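Local coordinates for abietadiene synthase, chloroplastic (Abies grandis, PDB 3S9V), which is a large, mainly helical plant terpene synthase made as a single chain, with a metal-binding family domain in its C-terminal part, at residues A[47-58]-A[262-273]; A[362-370]-A[410-421]. One frame throughout, in Å; residues are numbered along the deposited sequence.

Interaction 1: residues A[47-58]-A[262-273]; sequences MGYGETNPSAYD and VPCHYPLDLFER
Arg273 donates from NH1 to the carbonyl oxygen of Gly48 (NH1 to O 2.8 Å), nearly straight and in the planes of both the guanidinium group and the carbonyl. The same NH1 also donates to Asp269 O one helical turn back, which fixes the rotation of the flat group, and Met47 CB lies over one of its faces. Glu272 reaches the same loop with its chain extended and CG anti to the backbone N (chi1 -179°). Glu272 OE2 accepts from Glu51 N (3.0 Å), 32° out of the carboxylate plane, while two waters donate to OE1, and both also bond to Gly48. Between Gly48 and Glu51 the loop passes Gly50, whose positive phi and closeness to Leu268 CB call for glycine. Tyr266 OH donates to a lone pair of Gly50 O (2.6 Å), and Tyr49 O takes Leu268 N (2.6 Å). Farther along, Ser55 N bonds to Val262 O (2.7 Å). Ser55 OG donates to the anti lone pair of Asp58 OD2, and Asp58 CB packs on Val262 CG2 (3.6 Å). Tyr49 lies beside Pro267, which follows a cis peptide bond, and Thr52 CG2 meets Pro263 CB (3.5 Å) at about a right angle. Side chains from the first turns of helix 269-282 thus bond Gly48 O and Glu51 N, the Tyr266 hydroxyl bonds Gly50 O, and backbone bonds add to them, holding an irregular stretch in a defined path.

Interaction 2: residues A[362-370]-A[410-421]; sequences GVTDMLNVN and KKNIRGEVEYAL
Helices 363-370 and 413-421 run nearly parallel, their axes 10.7 Å apart at closest approach and crossing at 26°, with Leu367 facing Val417 and Thr364 facing Ile413. No direct hydrogen bond joins them, and Leu367 is the knob of the contact. With CG anti to the backbone N (chi1 172°), it enters the hole made by Ile413, Glu416, Val417 and Ala420. The two methyls of Leu367 divide the work: CD1 rests on Ala420 CB (3.6 Å), whose small side chain forms one wall of the hole, and CD2 meets Glu416 CB (3.9 Å) and Ile413 CD1. One turn earlier, Val363 CG1 packs against both Ile413 CG1 and Val417 CG2, 3.7 Å from each, sliding past the isoleucine but crossing the valine at about a right angle. These branched side chains suit a seam of this kind, since they fill it without long flexible arms. At the N-terminal end Thr364 crosses Ile413, and its CG2 grazes Lys410 CE. The polar end of Glu416 turns to Arg282 in a salt bridge, so its aliphatic part can serve the packing. Toward the C-terminal end the seam becomes polar: one water donates to both Asn370 OD1 (2.7 Å) and Ala420 O (2.8 Å), while Asn370 ND2 bonds to Thr390. One knob-into-hole contact between near-parallel helices, with a water bridge at its C-terminal end, fits the helical N-terminal terpene synthase domain, whose family belongs to the six-hairpin clan.

Overall arrangement
Interaction 1 closes before interaction 2 opens along the chain, and their centres lie 24 Å apart, with nearest atoms about 8 Å apart and no touch between them. Three of the four segments, 262-273 and both of interaction 2, belong to the N-terminal terpene synthase domain family. Helix 269-282 connects the contacts: its first turns grip the 47-58 loop, and its far end supplies Arg282 to Glu416. Interaction 1 thus ties the chain's early residues to a segment more than 200 residues on, whereas interaction 2 packs helices 363-373 and 413-422 against each other nearer the chain's centre, about 10 Å from it against 23 Å, measured between centres.

Interaction 1: residues A[47-58]-A[262-273]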
loop_
_atom_site.group_PDB
_atom_site.type_symbol
_atom_site.label_atom_id
_atom_site.label_comp_id
_atom_site.label_asym_id
_atom_site.label_seq_id
_atom_site.Cartn_x
_atom_site.Cartn_y
_atom_site.Cartn_z
ATOM N N MET A 47 -14.871 14.318 -6.429
ATOM C CA MET A 47 -14.479 13.281 -7.374
ATOM C C MET A 47 -15.607 12.847 -8.300
ATOM O O MET A 47 -16.700 12.498 -7.851
ATOM C CB MET A 47 -13.921 12.071 -6.629
ATOM C CG MET A 47 -12.428 12.179 -6.367
ATOM S SD MET A 47 -11.830 11.020 -5.157
ATOM C CE MET A 47 -10.657 12.050 -4.282
ATOM N N GLY A 48 -15.327 12.891 -9.600
ATOM C CA GLY A 48 -16.303 12.495 -10.602
ATOM C C GLY A 48 -15.636 11.578 -11.610
ATOM O O GLY A 48 -15.282 10.449 -11.270
ATOM N N TYR A 49 -15.457 12.049 -12.842
ATOM C CA TYR A 49 -14.797 11.232 -13.852
ATOM C C TYR A 49 -13.290 11.438 -13.840
ATOM O O TYR A 49 -12.554 10.765 -14.564
ATOM C CB TYR A 49 -15.363 11.518 -15.241
ATOM C CG TYR A 49 -16.735 10.918 -15.437
ATOM C CD1 TYR A 49 -17.855 11.731 -15.602
ATOM C CD2 TYR A 49 -16.913 9.529 -15.457
ATOM C CE1 TYR A 49 -19.120 11.181 -15.784
ATOM C CE2 TYR A 49 -18.174 8.966 -15.637
ATOM C CZ TYR A 49 -19.274 9.800 -15.802
ATOM O OH TYR A 49 -20.529 9.261 -15.980
ATOM N N GLY A 50 -12.832 12.377 -13.015
ATOM C CA GLY A 50 -11.406 12.606 -12.908
ATOM C C GLY A 50 -10.920 14.023 -13.118
ATOM O O GLY A 50 -11.383 14.732 -14.011
ATOM N N GLU A 51 -9.970 14.431 -12.286
ATOM C CA GLU A 51 -9.383 15.755 -12.390
ATOM C C GLU A 51 -7.976 15.631 -12.948
ATOM O O GLU A 51 -7.154 14.874 -12.431
ATOM C CB GLU A 51 -9.338 16.433 -11.019
ATOM C CG GLU A 51 -10.690 16.917 -10.545
ATOM C CD GLU A 51 -11.343 17.851 -11.544
ATOM O OE1 GLU A 51 -10.666 18.802 -11.998
ATOM O OE2 GLU A 51 -12.531 17.634 -11.872
ATOM N N THR A 52 -7.703 16.375 -14.010
ATOM C CA THR A 52 -6.392 16.342 -14.629
ATOM C C THR A 52 -6.180 17.608 -15.443
ATOM O O THR A 52 -7.081 18.434 -15.586
ATOM C CB THR A 52 -6.237 15.094 -15.538
ATOM O OG1 THR A 52 -4.910 15.049 -16.073
ATOM C CG2 THR A 52 -7.227 15.137 -16.679
ATOM N N ASN A 53 -4.978 17.754 -15.976
ATOM C CA ASN A 53 -4.620 18.926 -16.752
ATOM C C ASN A 53 -4.922 18.748 -18.242
ATOM O O ASN A 53 -5.156 17.635 -18.721
ATOM C CB ASN A 53 -3.129 19.209 -16.562
ATOM C CG ASN A 53 -2.254 18.091 -17.100
ATOM O OD1 ASN A 53 -2.546 16.910 -16.908
ATOM N ND2 ASN A 53 -1.169 18.458 -17.767
ATOM N N PRO A 54 -4.927 19.858 -18.992
ATOM C CA PRO A 54 -5.195 19.788 -20.425
ATOM C C PRO A 54 -4.008 19.183 -21.155
ATOM O O PRO A 54 -2.869 19.291 -20.701
ATOM C CB PRO A 54 -5.425 21.248 -20.802
ATOM C CG PRO A 54 -4.579 21.986 -19.850
ATOM C CD PRO A 54 -4.805 21.261 -18.551
ATOM N N SER A 55 -4.285 18.510 -22.263
ATOM C CA SER A 55 -3.236 17.919 -23.087
ATOM C C SER A 55 -3.189 18.743 -24.371
ATOM O O SER A 55 -4.051 18.604 -25.238
ATOM C CB SER A 55 -3.550 16.463 -23.423
ATOM O OG SER A 55 -2.590 15.953 -24.331
ATOM N N ALA A 56 -2.202 19.622 -24.482
ATOM C CA ALA A 56 -2.106 20.449 -25.669
ATOM C C ALA A 56 -2.093 19.566 -26.914
ATOM O O ALA A 56 -2.743 19.872 -27.915
ATOM C CB ALA A 56 -0.854 21.305 -25.606
ATOM N N TYR A 57 -1.369 18.459 -26.841
ATOM C CA TYR A 57 -1.265 17.533 -27.967
ATOM C C TYR A 57 -2.626 16.972 -28.403
ATOM O O TYR A 57 -2.979 17.023 -29.579
ATOM C CB TYR A 57 -0.330 16.382 -27.597
ATOM C CG TYR A 57 -0.375 15.212 -28.549
ATOM C CD1 TYR A 57 0.333 15.232 -29.750
ATOM C CD2 TYR A 57 -1.145 14.094 -28.259
ATOM C CE1 TYR A 57 0.273 14.160 -30.633
ATOM C CE2 TYR A 57 -1.213 13.027 -29.129
ATOM C CZ TYR A 57 -0.505 13.066 -30.314
ATOM O OH TYR A 57 -0.603 12.015 -31.180
ATOM N N ASP A 58 -3.383 16.431 -27.455
ATOM C CA ASP A 58 -4.690 15.860 -27.763
ATOM C C ASP A 58 -5.672 16.936 -28.184
ATOM O O ASP A 58 -6.497 16.726 -29.073
ATOM C CB ASP A 58 -5.237 15.107 -26.555
ATOM C CG ASP A 58 -4.502 13.807 -26.301
ATOM O OD1 ASP A 58 -5.016 12.735 -26.694
ATOM O OD2 ASP A 58 -3.403 13.861 -25.715
ATOM N N VAL A 262 -9.028 19.021 -23.921
ATOM C CA VAL A 262 -9.125 17.632 -23.492
ATOM C C VAL A 262 -7.815 17.117 -22.900
ATOM O O VAL A 262 -6.747 17.689 -23.142
ATOM C CB VAL A 262 -9.478 16.713 -24.668
ATOM C CG1 VAL A 262 -10.736 17.197 -25.353
ATOM C CG2 VAL A 262 -8.324 16.667 -25.638
ATOM N N PRO A 263 -7.885 16.045 -22.088
ATOM C CA PRO A 263 -6.701 15.425 -21.460
ATOM C C PRO A 263 -6.146 14.368 -22.441
ATOM O O PRO A 263 -6.646 14.247 -23.564
ATOM C CB PRO A 263 -7.272 14.786 -20.201
ATOM C CG PRO A 263 -8.653 14.352 -20.668
ATOM C CD PRO A 263 -9.131 15.557 -21.460
ATOM N N CYS A 264 -5.134 13.602 -22.039
ATOM C CA CYS A 264 -4.594 12.593 -22.949
ATOM C C CYS A 264 -5.268 11.229 -22.790
ATOM O O CYS A 264 -4.901 10.262 -23.458
ATOM C CB CYS A 264 -3.069 12.464 -22.801
ATOM S SG CYS A 264 -2.472 11.992 -21.181
ATOM N N HIS A 265 -6.264 11.172 -21.907
ATOM C CA HIS A 265 -7.047 9.960 -21.662
ATOM C C HIS A 265 -8.129 10.269 -20.638
ATOM O O HIS A 265 -7.902 10.997 -19.668
ATOM C CB HIS A 265 -6.156 8.808 -21.189
ATOM C CG HIS A 265 -5.125 9.213 -20.185
ATOM N ND1 HIS A 265 -3.934 8.538 -20.035
ATOM C CD2 HIS A 265 -5.095 10.233 -19.293
ATOM C CE1 HIS A 265 -3.211 9.126 -19.097
ATOM N NE2 HIS A 265 -3.894 10.157 -18.632
ATOM N N TYR A 266 -9.317 9.729 -20.876
ATOM C CA TYR A 266 -10.457 9.971 -20.007
ATOM C C TYR A 266 -11.492 8.884 -20.272
ATOM O O TYR A 266 -11.530 8.311 -21.360
ATOM C CB TYR A 266 -11.060 11.349 -20.321
ATOM C CG TYR A 266 -11.617 12.085 -19.125
ATOM C CD1 TYR A 266 -10.784 12.479 -18.073
ATOM C CD2 TYR A 266 -12.980 12.365 -19.026
ATOM C CE1 TYR A 266 -11.302 13.131 -16.943
ATOM C CE2 TYR A 266 -13.508 13.020 -17.901
ATOM C CZ TYR A 266 -12.661 13.396 -16.868
ATOM O OH TYR A 266 -13.176 14.036 -15.770
ATOM N N PRO A 267 -12.319 8.557 -19.264
ATOM C CA PRO A 267 -12.283 9.167 -17.928
ATOM C C PRO A 267 -11.199 8.525 -17.053
ATOM O O PRO A 267 -10.451 7.652 -17.514
ATOM C CB PRO A 267 -13.701 8.928 -17.403
ATOM C CG PRO A 267 -14.076 7.613 -18.039
ATOM C CD PRO A 267 -13.551 7.760 -19.453
ATOM N N LEU A 268 -11.116 8.945 -15.793
ATOM C CA LEU A 268 -10.102 8.416 -14.881
ATOM C C LEU A 268 -10.677 8.113 -13.498
ATOM O O LEU A 268 -9.954 8.106 -12.502
ATOM C CB LEU A 268 -8.966 9.436 -14.755
ATOM C CG LEU A 268 -8.263 9.821 -16.065
ATOM C CD1 LEU A 268 -7.284 10.957 -15.813
ATOM C CD2 LEU A 268 -7.533 8.605 -16.637
ATOM N N ASP A 269 -11.979 7.843 -13.459
ATOM C CA ASP A 269 -12.705 7.594 -12.220
ATOM C C ASP A 269 -12.238 6.477 -11.286
ATOM O O ASP A 269 -12.308 6.633 -10.070
ATOM C CB ASP A 269 -14.198 7.409 -12.526
ATOM C CG ASP A 269 -14.462 6.324 -13.561
ATOM O OD1 ASP A 269 -15.579 5.760 -13.555
ATOM O OD2 ASP A 269 -13.569 6.041 -14.387
ATOM N N LEU A 270 -11.774 5.357 -11.825
ATOM C CA LEU A 270 -11.324 4.265 -10.959
ATOM C C LEU A 270 -9.896 4.519 -10.491
ATOM O O LEU A 270 -9.530 4.255 -9.336
ATOM C CB LEU A 270 -11.385 2.929 -11.699
ATOM C CG LEU A 270 -12.702 2.495 -12.349
ATOM C CD1 LEU A 270 -12.575 1.033 -12.741
ATOM C CD2 LEU A 270 -13.869 2.676 -11.382
ATOM N N PHE A 271 -9.083 5.018 -11.409
ATOM C CA PHE A 271 -7.705 5.329 -11.101
ATOM C C PHE A 271 -7.658 6.415 -10.012
ATOM O O PHE A 271 -6.958 6.274 -9.008
ATOM C CB PHE A 271 -6.999 5.779 -12.391
ATOM C CG PHE A 271 -5.658 6.422 -12.173
ATOM C CD1 PHE A 271 -4.726 5.858 -11.312
ATOM C CD2 PHE A 271 -5.322 7.587 -12.855
ATOM C CE1 PHE A 271 -3.479 6.442 -11.131
ATOM C CE2 PHE A 271 -4.074 8.181 -12.680
ATOM C CZ PHE A 271 -3.149 7.609 -11.817
ATOM N N GLU A 272 -8.439 7.473 -10.182
ATOM C CA GLU A 272 -8.437 8.565 -9.214
ATOM C C GLU A 272 -8.909 8.168 -7.815
ATOM O O GLU A 272 -8.280 8.523 -6.814
ATOM C CB GLU A 272 -9.288 9.724 -9.730
ATOM C CG GLU A 272 -9.324 10.903 -8.784
ATOM C CD GLU A 272 -9.892 12.150 -9.422
ATOM O OE1 GLU A 272 -11.131 12.250 -9.587
ATOM O OE2 GLU A 272 -9.087 13.033 -9.770
ATOM N N ARG A 273 -10.014 7.432 -7.741
ATOM C CA ARG A 273 -10.545 7.012 -6.448
ATOM C C ARG A 273 -9.643 6.043 -5.695
ATOM O O ARG A 273 -9.417 6.214 -4.496
ATOM C CB ARG A 273 -11.936 6.399 -6.618
ATOM C CG ARG A 273 -13.039 7.431 -6.877
ATOM C CD ARG A 273 -14.375 6.751 -7.122
ATOM N NE ARG A 273 -15.476 7.705 -7.248
ATOM C CZ ARG A 273 -15.658 8.509 -8.291
ATOM N NH1 ARG A 273 -14.812 8.480 -9.316
ATOM N NH2 ARG A 273 -16.682 9.346 -8.306
HETATM O O HOH W 1 -12.992 13.899 -10.609
HETATM O O HOH W 2 -12.610 10.150 -9.400
HETATM O O HOH W 3 -3.747 15.145 -19.916
HETATM O O HOH W 4 -3.898 10.343 -26.297
#

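Interaction 2: residues A[362-370]-A[410-421]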
loop_
_atom_site.group_PDB
_atom_site.type_symbol
_atom_site.label_atom_id
_atom_site.label_comp_id
_atom_site.label_asym_id
_atom_site.label_seq_id
_atom_site.Cartn_x
_atom_site.Cartn_y
_atom_site.Cartn_z
ATOM N N GLY A 362 6.397 -2.401 -15.283
ATOM C CA GLY A 362 7.414 -1.556 -14.678
ATOM C C GLY A 362 7.404 -1.564 -13.160
ATOM O O GLY A 362 6.446 -2.018 -12.532
ATOM N N VAL A 363 8.472 -1.035 -12.570
ATOM C CA VAL A 363 8.621 -0.989 -11.124
ATOM C C VAL A 363 7.362 -0.573 -10.379
ATOM O O VAL A 363 6.958 -1.226 -9.417
ATOM C CB VAL A 363 9.754 -0.036 -10.712
ATOM C CG1 VAL A 363 9.846 0.021 -9.194
ATOM C CG2 VAL A 363 11.070 -0.503 -11.314
ATOM N N THR A 364 6.744 0.514 -10.818
ATOM C CA THR A 364 5.546 0.996 -10.156
ATOM C C THR A 364 4.434 -0.052 -10.108
ATOM O O THR A 364 3.922 -0.363 -9.031
ATOM C CB THR A 364 5.036 2.280 -10.827
ATOM O OG1 THR A 364 6.028 3.306 -10.689
ATOM C CG2 THR A 364 3.756 2.754 -10.173
ATOM N N ASP A 365 4.067 -0.625 -11.251
ATOM C CA ASP A 365 3.005 -1.627 -11.239
ATOM C C ASP A 365 3.379 -2.946 -10.552
ATOM O O ASP A 365 2.550 -3.525 -9.845
ATOM C CB ASP A 365 2.478 -1.890 -12.657
ATOM C CG ASP A 365 3.585 -2.113 -13.667
ATOM O OD1 ASP A 365 4.371 -1.165 -13.903
ATOM O OD2 ASP A 365 3.659 -3.231 -14.224
ATOM N N MET A 366 4.605 -3.434 -10.739
ATOM C CA MET A 366 4.982 -4.681 -10.075
ATOM C C MET A 366 4.937 -4.435 -8.576
ATOM O O MET A 366 4.629 -5.342 -7.805
ATOM C CB MET A 366 6.386 -5.169 -10.486
ATOM C CG MET A 366 6.487 -5.781 -11.894
ATOM S SD MET A 366 5.388 -7.198 -12.233
ATOM C CE MET A 366 3.937 -6.352 -12.812
ATOM N N LEU A 367 5.226 -3.201 -8.165
ATOM C CA LEU A 367 5.195 -2.872 -6.747
ATOM C C LEU A 367 3.780 -2.976 -6.173
ATOM O O LEU A 367 3.580 -3.581 -5.119
ATOM C CB LEU A 367 5.742 -1.467 -6.487
ATOM C CG LEU A 367 5.540 -1.006 -5.036
ATOM C CD1 LEU A 367 6.168 -2.015 -4.087
ATOM C CD2 LEU A 367 6.148 0.373 -4.825
ATOM N N ASN A 368 2.799 -2.386 -6.850
ATOM C CA ASN A 368 1.432 -2.468 -6.343
ATOM C C ASN A 368 0.921 -3.905 -6.377
ATOM O O ASN A 368 0.108 -4.308 -5.539
ATOM C CB ASN A 368 0.508 -1.534 -7.129
ATOM C CG ASN A 368 0.803 -0.068 -6.849
ATOM O OD1 ASN A 368 0.992 0.322 -5.696
ATOM N ND2 ASN A 368 0.841 0.749 -7.899
ATOM N N VAL A 369 1.415 -4.681 -7.337
ATOM C CA VAL A 369 1.034 -6.078 -7.448
ATOM C C VAL A 369 1.652 -6.825 -6.266
ATOM O O VAL A 369 1.028 -7.715 -5.692
ATOM C CB VAL A 369 1.542 -6.709 -8.780
ATOM C CG1 VAL A 369 1.368 -8.222 -8.749
ATOM C CG2 VAL A 369 0.776 -6.130 -9.961
ATOM N N ASN A 370 2.876 -6.459 -5.894
ATOM C CA ASN A 370 3.557 -7.113 -4.772
ATOM C C ASN A 370 2.839 -6.859 -3.446
ATOM O O ASN A 370 2.656 -7.774 -2.642
ATOM C CB ASN A 370 5.020 -6.652 -4.677
ATOM C CG ASN A 370 5.742 -7.239 -3.469
ATOM O OD1 ASN A 370 5.660 -6.713 -2.363
ATOM N ND2 ASN A 370 6.442 -8.347 -3.681
ATOM N N LYS A 410 8.305 9.661 -10.173
ATOM C CA LYS A 410 7.983 9.404 -8.764
ATOM C C LYS A 410 9.128 9.998 -7.948
ATOM O O LYS A 410 10.286 9.892 -8.354
ATOM C CB LYS A 410 7.925 7.899 -8.485
ATOM C CG LYS A 410 6.704 7.184 -9.028
ATOM C CD LYS A 410 5.492 7.452 -8.166
ATOM C CE LYS A 410 4.339 6.544 -8.553
ATOM N NZ LYS A 410 3.206 6.715 -7.607
ATOM N N LYS A 411 8.822 10.601 -6.802
ATOM C CA LYS A 411 9.867 11.201 -5.971
ATOM C C LYS A 411 10.964 10.205 -5.568
ATOM O O LYS A 411 12.149 10.513 -5.667
ATOM C CB LYS A 411 9.255 11.823 -4.715
ATOM C CG LYS A 411 10.281 12.412 -3.758
ATOM C CD LYS A 411 9.617 13.028 -2.536
ATOM C CE LYS A 411 10.658 13.521 -1.535
ATOM N NZ LYS A 411 10.054 14.177 -0.335
ATOM N N ASN A 412 10.579 9.017 -5.111
ATOM C CA ASN A 412 11.566 8.016 -4.712
ATOM C C ASN A 412 10.954 6.623 -4.682
ATOM O O ASN A 412 10.652 6.086 -3.618
ATOM C CB ASN A 412 12.150 8.353 -3.334
ATOM C CG ASN A 412 13.281 7.405 -2.925
ATOM O OD1 ASN A 412 14.001 6.871 -3.773
ATOM N ND2 ASN A 412 13.456 7.219 -1.621
ATOM N N ILE A 413 10.786 6.037 -5.859
ATOM C CA ILE A 413 10.206 4.716 -5.965
ATOM C C ILE A 413 11.104 3.684 -5.286
ATOM O O ILE A 413 10.614 2.720 -4.696
ATOM C CB ILE A 413 9.973 4.337 -7.453
ATOM C CG1 ILE A 413 8.968 3.195 -7.542
ATOM C CG2 ILE A 413 11.289 3.951 -8.121
ATOM C CD1 ILE A 413 7.599 3.554 -6.993
ATOM N N ARG A 414 12.419 3.891 -5.351
ATOM C CA ARG A 414 13.347 2.952 -4.728
ATOM C C ARG A 414 13.039 2.820 -3.245
ATOM O O ARG A 414 13.057 1.721 -2.692
ATOM C CB ARG A 414 14.792 3.409 -4.906
ATOM C CG ARG A 414 15.810 2.378 -4.439
ATOM C CD ARG A 414 17.195 2.983 -4.306
ATOM N NE ARG A 414 18.183 1.995 -3.885
ATOM C CZ ARG A 414 18.633 1.012 -4.656
ATOM N NH1 ARG A 414 18.188 0.882 -5.894
ATOM N NH2 ARG A 414 19.529 0.157 -4.187
ATOM N N GLY A 415 12.756 3.947 -2.600
ATOM C CA GLY A 415 12.437 3.920 -1.186
ATOM C C GLY A 415 11.169 3.125 -0.913
ATOM O O GLY A 415 11.071 2.416 0.090
ATOM N N GLU A 416 10.186 3.244 -1.802
ATOM C CA GLU A 416 8.937 2.512 -1.630
ATOM C C GLU A 416 9.173 1.027 -1.846
ATOM O O GLU A 416 8.590 0.187 -1.166
ATOM C CB GLU A 416 7.878 3.013 -2.611
ATOM C CG GLU A 416 7.338 4.393 -2.293
ATOM C CD GLU A 416 6.275 4.835 -3.290
ATOM O OE1 GLU A 416 5.286 4.088 -3.486
ATOM O OE2 GLU A 416 6.426 5.926 -3.878
ATOM N N VAL A 417 10.030 0.703 -2.798
ATOM C CA VAL A 417 10.339 -0.688 -3.068
ATOM C C VAL A 417 11.087 -1.272 -1.872
ATOM O O VAL A 417 10.651 -2.259 -1.278
ATOM C CB VAL A 417 11.198 -0.825 -4.340
ATOM C CG1 VAL A 417 11.645 -2.270 -4.525
ATOM C CG2 VAL A 417 10.389 -0.357 -5.549
ATOM N N GLU A 418 12.202 -0.648 -1.506
ATOM C CA GLU A 418 12.988 -1.136 -0.384
ATOM C C GLU A 418 12.129 -1.399 0.847
ATOM O O GLU A 418 12.315 -2.407 1.525
ATOM C CB GLU A 418 14.106 -0.148 -0.039
ATOM C CG GLU A 418 15.337 -0.287 -0.919
ATOM C CD GLU A 418 16.445 0.674 -0.527
ATOM O OE1 GLU A 418 17.550 0.587 -1.110
ATOM O OE2 GLU A 418 16.208 1.519 0.367
ATOM N N TYR A 419 11.190 -0.500 1.135
ATOM C CA TYR A 419 10.326 -0.685 2.296
ATOM C C TYR A 419 9.406 -1.890 2.100
ATOM O O TYR A 419 9.323 -2.772 2.957
ATOM C CB TYR A 419 9.465 0.551 2.555
ATOM C CG TYR A 419 8.591 0.380 3.780
ATOM C CD1 TYR A 419 9.124 0.517 5.063
ATOM C CD2 TYR A 419 7.258 -0.016 3.660
ATOM C CE1 TYR A 419 8.354 0.255 6.197
ATOM C CE2 TYR A 419 6.478 -0.282 4.788
ATOM C CZ TYR A 419 7.034 -0.148 6.052
ATOM O OH TYR A 419 6.277 -0.429 7.168
ATOM N N ALA A 420 8.721 -1.919 0.960
ATOM C CA ALA A 420 7.803 -3.004 0.643
ATOM C C ALA A 420 8.457 -4.377 0.664
ATOM O O ALA A 420 7.829 -5.350 1.068
ATOM C CB ALA A 420 7.157 -2.765 -0.718
ATOM N N LEU A 421 9.710 -4.463 0.231
ATOM C CA LEU A 421 10.397 -5.747 0.213
ATOM C C LEU A 421 10.909 -6.184 1.575
ATOM O O LEU A 421 10.851 -7.368 1.909
ATOM C CB LEU A 421 11.553 -5.732 -0.794
ATOM C CG LEU A 421 11.094 -5.811 -2.257
ATOM C CD1 LEU A 421 12.294 -5.761 -3.189
ATOM C CD2 LEU A 421 10.312 -7.098 -2.468
HETATM O O HOH W 5 5.240 -5.497 0.020
#